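Local coordinates for protein putative amidohydrolase (Unidentified, PDB 3FEQ) that probably hydrolyses dipeptides ending in proline, acting as a zinc-dependent prolidase of the amidohydrolase superfamily, at residues C[188-196]-C[206-217]; C[196-204]-C[292-300]. One frame throughout, in Å; residues are numbered along the deposited sequence.

Contact 1: C[188-196]-C[206-217]; sequences QIKIMASGG and NTQYSEDEIRAI
In the beta-alpha-beta unit of strand 189-192, helix 211-223 and strand 228-234, I191 and I217 meet in the layer between the strand and the helix. Their side chains reach toward each other tip to tip, with I191 CG2 3.8 Å from I217 CG2. On one side I189 CG2 meets that same I217 methyl; on the other, I191 CD1 lies across I214 at about a right angle, 4.2 Å from I214 CG2. I191 can serve both helix residues because its CG1 sits between the backbone N and the carbonyl carbon (chi1 76°), which sends CD1 to I214 while CG2 stays with I217. Strand 189-192 and the first turns of the helix, 211-217, run nearly antiparallel, 169° between axes that come within 10.8 Å, as expected in the TIM barrel of this superfamily. Beyond the strand end the chain doubles back, and S194 and T207 form a single antiparallel, non-hydrogen-bonded pair. G195 N donates to N206 O (2.9 Å), while the bond from Q208 N to A193 O is weak. The extended Q208 side chain lays its amide beside the S194 carbonyl; OE1 accepts from H142 N, and a water donates both to Q208 OE1 (3.2 Å) and to M192 O (2.6 Å). M192 O also approaches the Y209 ring obliquely, and the phenol OH bonds to V168 O. S210 and E213 then start the helix with a capping box: S210 OG accepts from E213 N, and E213 OE2 takes S210 N at 2.8 Å and forms a salt bridge to R179 of the second subunit.

Contact 2: C[196-204]-C[292-300]; sequences GVASPTDPI and ESVAKVASV
The irregular loop 196-204 curls over the chain leading into a short, weakly bonded helix at about 297-300, and the two backbones come nearest at V197 and S293, whose CA atoms are 5.5 Å apart. This loop follows barrel strand 189-192 and precedes helix 211-223, making it a beta-alpha loop of the TIM barrel. K296 and S293 make the polar contact. The K296 chain, bent at chi3 (-60°), runs past I204 in the opposite direction and passes its CD by the G196 carbonyl, so that NZ enters the loop and donates to S199 O (2.9 Å), almost in line with the carbonyl. A weak second bond goes from NZ to D202 O at 3.4 Å. Within the loop, D202 OD1 accepts from G196 N and S199 OG, and S199 OG also bonds to H142 ND1. S293 OG donates to V197 O (2.7 Å), arriving in the carbonyl plane at 145°. Y233 of strand 228-234 packs on V197, I204 and V300. Apolar groups complete the interface: the I204 and V300 side chains slide past each other, V197 crosses V297 obliquely, CG1 to CB 4.0 Å, and V197 CG2 meets V300 CG2 tip to tip, also at 4.0 Å.

How the contacts relate
Both contacts draw on one beta-alpha excursion: segment 188-196 hands over to loop 196-204 at the shared G196, and the chain goes on into 206-217; 292-300 comes from far along the chain. The contact centres lie 18 Å apart, yet they touch where D202 OD1 is 3.4 Å from G195 CA and D202 CB is 3.5 Å from Q208 NE2. H142 bridges them, its backbone N held by Q208 of contact 1 and its ring by S199 of contact 2. Contact 1 is closer to the metal site: the M192 side chain is about 5 Å from a bound zinc, and G195 O bonds to NE2 of H231, a zinc-site residue. In contact 2, G196 is about 7 Å from zinc.

Contact 1: C[188-196]-C[206-217]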
# COMPACT_ATOMS: atom_id res chain seq x y z
N GLN C 188 10.75 8.98 30.08
CA GLN C 188 11.71 7.89 29.94
C GLN C 188 11.15 6.80 29.02
O GLN C 188 10.00 6.88 28.57
CB GLN C 188 12.12 7.31 31.31
CG GLN C 188 11.03 6.59 32.04
CD GLN C 188 9.95 7.53 32.56
OE1 GLN C 188 10.25 8.62 33.05
NE2 GLN C 188 8.69 7.11 32.47
N ILE C 189 11.97 5.80 28.72
CA ILE C 189 11.56 4.74 27.82
C ILE C 189 11.46 3.43 28.56
O ILE C 189 12.39 3.09 29.28
CB ILE C 189 12.54 4.57 26.67
CG1 ILE C 189 12.63 5.86 25.83
CG2 ILE C 189 12.14 3.38 25.82
CD1 ILE C 189 11.31 6.26 25.15
N LYS C 190 10.33 2.73 28.41
CA LYS C 190 10.10 1.42 29.03
C LYS C 190 10.17 0.35 27.96
O LYS C 190 9.63 0.52 26.87
CB LYS C 190 8.72 1.38 29.72
CG LYS C 190 8.13 -0.05 29.97
CD LYS C 190 8.17 -0.49 31.45
CE LYS C 190 7.93 -2.00 31.62
NZ LYS C 190 6.70 -2.35 32.42
N ILE C 191 10.87 -0.74 28.26
CA ILE C 191 10.94 -1.91 27.38
C ILE C 191 10.71 -3.19 28.19
O ILE C 191 10.91 -3.21 29.41
CB ILE C 191 12.31 -2.00 26.63
CG1 ILE C 191 13.43 -2.49 27.56
CG2 ILE C 191 12.70 -0.65 26.03
CD1 ILE C 191 14.72 -2.82 26.81
N MET C 192 10.28 -4.24 27.51
CA MET C 192 10.24 -5.56 28.10
C MET C 192 11.49 -6.35 27.67
O MET C 192 11.66 -6.64 26.49
CB MET C 192 8.96 -6.27 27.68
CG MET C 192 7.73 -5.37 27.61
SD MET C 192 7.17 -4.82 29.22
CE MET C 192 5.40 -4.61 28.91
N ALA C 193 12.36 -6.69 28.63
CA ALA C 193 13.60 -7.43 28.35
C ALA C 193 13.56 -8.87 28.83
O ALA C 193 14.59 -9.53 28.92
CB ALA C 193 14.79 -6.74 28.95
N SER C 194 12.35 -9.36 29.10
CA SER C 194 12.15 -10.67 29.69
C SER C 194 10.68 -11.10 29.52
O SER C 194 9.79 -10.26 29.31
CB SER C 194 12.53 -10.60 31.18
OG SER C 194 12.31 -11.82 31.87
N GLY C 195 10.43 -12.41 29.63
CA GLY C 195 9.09 -12.94 29.84
C GLY C 195 8.46 -12.35 31.09
O GLY C 195 9.15 -11.76 31.91
N GLY C 196 7.15 -12.50 31.24
CA GLY C 196 6.48 -11.92 32.39
C GLY C 196 5.37 -12.78 32.98
O GLY C 196 5.45 -14.01 32.95
N ASN C 206 12.68 -16.78 29.97
CA ASN C 206 13.46 -16.36 28.81
C ASN C 206 13.49 -14.88 28.45
O ASN C 206 12.64 -14.10 28.89
CB ASN C 206 13.22 -17.24 27.58
CG ASN C 206 11.77 -17.32 27.19
OD1 ASN C 206 11.10 -18.33 27.45
ND2 ASN C 206 11.27 -16.28 26.53
N THR C 207 14.49 -14.51 27.67
CA THR C 207 14.90 -13.12 27.50
C THR C 207 14.23 -12.57 26.26
O THR C 207 13.74 -13.32 25.42
CB THR C 207 16.41 -13.06 27.28
OG1 THR C 207 16.74 -13.70 26.03
CG2 THR C 207 17.13 -13.74 28.44
N GLN C 208 14.20 -11.25 26.14
CA GLN C 208 13.49 -10.61 25.05
C GLN C 208 14.31 -9.46 24.49
O GLN C 208 14.92 -8.72 25.25
CB GLN C 208 12.11 -10.13 25.52
CG GLN C 208 11.05 -11.24 25.55
CD GLN C 208 9.71 -10.77 26.11
OE1 GLN C 208 9.42 -9.57 26.15
NE2 GLN C 208 8.89 -11.71 26.56
N TYR C 209 14.33 -9.34 23.17
CA TYR C 209 15.13 -8.33 22.46
C TYR C 209 16.59 -8.72 22.34
O TYR C 209 17.22 -9.15 23.30
CB TYR C 209 15.01 -6.93 23.09
CG TYR C 209 13.83 -6.13 22.61
CD1 TYR C 209 12.94 -5.56 23.52
CD2 TYR C 209 13.58 -5.95 21.25
CE1 TYR C 209 11.82 -4.82 23.08
CE2 TYR C 209 12.48 -5.21 20.81
CZ TYR C 209 11.61 -4.65 21.73
OH TYR C 209 10.52 -3.93 21.28
N SER C 210 17.15 -8.53 21.16
CA SER C 210 18.57 -8.73 20.96
C SER C 210 19.35 -7.60 21.64
O SER C 210 18.80 -6.52 21.89
CB SER C 210 18.86 -8.73 19.48
OG SER C 210 18.63 -7.44 18.96
N GLU C 211 20.62 -7.86 21.95
CA GLU C 211 21.48 -6.87 22.58
C GLU C 211 21.64 -5.66 21.69
O GLU C 211 21.72 -4.53 22.18
CB GLU C 211 22.85 -7.44 22.92
CG GLU C 211 22.83 -8.63 23.89
CD GLU C 211 24.18 -8.89 24.59
OE1 GLU C 211 24.25 -9.77 25.47
OE2 GLU C 211 25.18 -8.22 24.25
N ASP C 212 21.67 -5.89 20.38
CA ASP C 212 21.67 -4.79 19.41
C ASP C 212 20.45 -3.89 19.54
O ASP C 212 20.58 -2.67 19.56
CB ASP C 212 21.74 -5.33 17.99
CG ASP C 212 23.13 -5.79 17.64
OD1 ASP C 212 24.08 -5.37 18.33
OD2 ASP C 212 23.27 -6.59 16.68
N GLU C 213 19.27 -4.51 19.65
CA GLU C 213 18.06 -3.75 19.86
C GLU C 213 18.10 -2.93 21.15
O GLU C 213 18.00 -1.70 21.12
CB GLU C 213 16.83 -4.66 19.78
CG GLU C 213 16.45 -5.06 18.34
CD GLU C 213 15.63 -6.34 18.28
OE1 GLU C 213 14.60 -6.36 17.57
OE2 GLU C 213 15.98 -7.31 18.97
N ILE C 214 18.33 -3.60 22.27
CA ILE C 214 18.40 -2.90 23.55
C ILE C 214 19.39 -1.74 23.53
O ILE C 214 19.09 -0.64 24.00
CB ILE C 214 18.77 -3.86 24.70
CG1 ILE C 214 17.74 -4.99 24.79
CG2 ILE C 214 18.82 -3.11 26.03
CD1 ILE C 214 17.93 -5.92 25.97
N ARG C 215 20.57 -1.98 22.99
CA ARG C 215 21.59 -0.97 23.01
C ARG C 215 21.23 0.21 22.10
O ARG C 215 21.46 1.36 22.48
CB ARG C 215 22.95 -1.57 22.65
CG ARG C 215 24.11 -0.88 23.30
CD ARG C 215 25.40 -1.48 22.79
NE ARG C 215 25.28 -2.93 22.61
CZ ARG C 215 25.61 -3.83 23.53
NH1 ARG C 215 26.12 -3.44 24.70
NH2 ARG C 215 25.44 -5.12 23.28
N ALA C 216 20.58 -0.05 20.97
CA ALA C 216 20.04 1.05 20.14
C ALA C 216 19.02 1.90 20.90
O ALA C 216 19.11 3.12 20.91
CB ALA C 216 19.45 0.51 18.84
N ILE C 217 18.13 1.22 21.64
CA ILE C 217 17.11 1.85 22.50
C ILE C 217 17.71 2.76 23.56
O ILE C 217 17.22 3.87 23.79
CB ILE C 217 16.27 0.76 23.25
CG1 ILE C 217 15.41 -0.03 22.28
CG2 ILE C 217 15.41 1.36 24.34
CD1 ILE C 217 14.94 -1.31 22.86
O HOH W 1 10.24 -7.10 24.33

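Contact 2: C[196-204]-C[292-300]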
# COMPACT_ATOMS: atom_id res chain seq x y z
N GLY C 196 7.15 -12.50 31.24
CA GLY C 196 6.48 -11.92 32.39
C GLY C 196 5.37 -12.78 32.98
O GLY C 196 5.45 -14.01 32.95
N VAL C 197 4.36 -12.12 33.53
CA VAL C 197 3.25 -12.81 34.18
C VAL C 197 1.92 -12.56 33.46
O VAL C 197 1.14 -13.49 33.23
CB VAL C 197 3.16 -12.41 35.68
CG1 VAL C 197 1.91 -13.01 36.32
CG2 VAL C 197 4.43 -12.84 36.43
N ALA C 198 1.69 -11.31 33.05
CA ALA C 198 0.39 -10.85 32.55
C ALA C 198 0.21 -10.98 31.02
O ALA C 198 -0.79 -10.52 30.47
CB ALA C 198 0.13 -9.41 32.99
N SER C 199 1.18 -11.60 30.35
CA SER C 199 1.11 -11.82 28.91
C SER C 199 0.89 -13.31 28.60
O SER C 199 1.33 -14.17 29.36
CB SER C 199 2.39 -11.33 28.23
OG SER C 199 3.54 -11.67 29.00
N PRO C 200 0.19 -13.61 27.48
CA PRO C 200 -0.19 -15.01 27.16
C PRO C 200 0.94 -16.01 26.83
O PRO C 200 0.92 -17.14 27.34
CB PRO C 200 -1.15 -14.85 25.97
CG PRO C 200 -0.83 -13.52 25.38
CD PRO C 200 -0.34 -12.65 26.50
N THR C 201 1.91 -15.62 26.00
CA THR C 201 2.76 -16.59 25.29
C THR C 201 4.18 -16.79 25.84
O THR C 201 4.82 -17.81 25.54
CB THR C 201 2.84 -16.31 23.77
OG1 THR C 201 3.33 -14.98 23.53
CG2 THR C 201 1.47 -16.46 23.13
N ASP C 202 4.67 -15.85 26.64
CA ASP C 202 6.07 -15.86 27.08
C ASP C 202 6.25 -16.39 28.50
O ASP C 202 5.79 -15.76 29.45
CB ASP C 202 6.71 -14.47 26.95
CG ASP C 202 5.75 -13.35 27.36
OD1 ASP C 202 6.01 -12.68 28.39
OD2 ASP C 202 4.74 -13.14 26.65
N PRO C 203 6.91 -17.55 28.64
CA PRO C 203 7.38 -18.01 29.94
C PRO C 203 8.42 -17.06 30.53
O PRO C 203 9.26 -16.51 29.80
CB PRO C 203 8.01 -19.37 29.63
CG PRO C 203 8.28 -19.36 28.19
CD PRO C 203 7.22 -18.53 27.57
N ILE C 204 8.36 -16.89 31.84
CA ILE C 204 9.16 -15.89 32.55
C ILE C 204 10.68 -16.12 32.46
O ILE C 204 11.47 -15.17 32.50
CB ILE C 204 8.67 -15.74 34.03
CG1 ILE C 204 9.85 -15.57 34.98
CG2 ILE C 204 7.82 -16.94 34.44
CD1 ILE C 204 9.49 -15.70 36.41
N GLU C 292 -3.85 -19.02 32.80
CA GLU C 292 -2.44 -19.41 32.65
C GLU C 292 -1.44 -18.29 32.98
O GLU C 292 -0.23 -18.50 32.95
CB GLU C 292 -2.17 -20.02 31.26
CG GLU C 292 -1.94 -19.00 30.14
CD GLU C 292 -3.23 -18.42 29.58
OE1 GLU C 292 -4.32 -18.99 29.83
OE2 GLU C 292 -3.17 -17.39 28.87
N SER C 293 -1.97 -17.10 33.30
CA SER C 293 -1.17 -15.99 33.84
C SER C 293 -1.07 -16.10 35.36
O SER C 293 -0.03 -15.76 35.95
CB SER C 293 -1.79 -14.65 33.44
OG SER C 293 -1.25 -14.17 32.22
N VAL C 294 -2.13 -16.61 35.98
CA VAL C 294 -2.15 -16.87 37.42
C VAL C 294 -1.37 -18.14 37.77
O VAL C 294 -1.01 -18.35 38.93
CB VAL C 294 -3.59 -17.00 37.98
CG1 VAL C 294 -3.70 -16.31 39.33
CG2 VAL C 294 -4.61 -16.44 37.00
N ALA C 295 -1.11 -18.98 36.77
CA ALA C 295 -0.19 -20.11 36.95
C ALA C 295 1.24 -19.61 37.13
O ALA C 295 2.00 -20.18 37.93
CB ALA C 295 -0.28 -21.06 35.77
N LYS C 296 1.58 -18.53 36.43
CA LYS C 296 2.93 -17.95 36.44
C LYS C 296 3.23 -17.10 37.67
O LYS C 296 4.39 -16.87 38.00
CB LYS C 296 3.17 -17.12 35.17
CG LYS C 296 3.88 -17.88 34.06
CD LYS C 296 4.03 -17.04 32.81
CE LYS C 296 2.67 -16.62 32.25
NZ LYS C 296 2.76 -16.23 30.82
N VAL C 297 2.18 -16.64 38.35
CA VAL C 297 2.35 -15.74 39.50
C VAL C 297 2.85 -16.46 40.77
O VAL C 297 3.44 -15.83 41.65
CB VAL C 297 1.06 -14.90 39.78
CG1 VAL C 297 0.07 -15.66 40.64
CG2 VAL C 297 1.41 -13.55 40.41
N ALA C 298 2.67 -17.78 40.82
CA ALA C 298 3.04 -18.59 41.99
C ALA C 298 4.54 -18.49 42.30
O ALA C 298 4.94 -18.39 43.47
CB ALA C 298 2.62 -20.05 41.79
N SER C 299 5.36 -18.46 41.25
CA SER C 299 6.80 -18.62 41.38
C SER C 299 7.54 -17.34 41.78
O SER C 299 8.51 -17.39 42.52
CB SER C 299 7.39 -19.18 40.08
OG SER C 299 7.25 -18.27 39.01
N VAL C 300 7.09 -16.21 41.26
CA VAL C 300 7.86 -14.97 41.37
C VAL C 300 7.78 -14.32 42.74
O VAL C 300 8.70 -13.60 43.14
CB VAL C 300 7.48 -13.93 40.29
CG1 VAL C 300 8.47 -13.95 39.17
CG2 VAL C 300 6.07 -14.18 39.77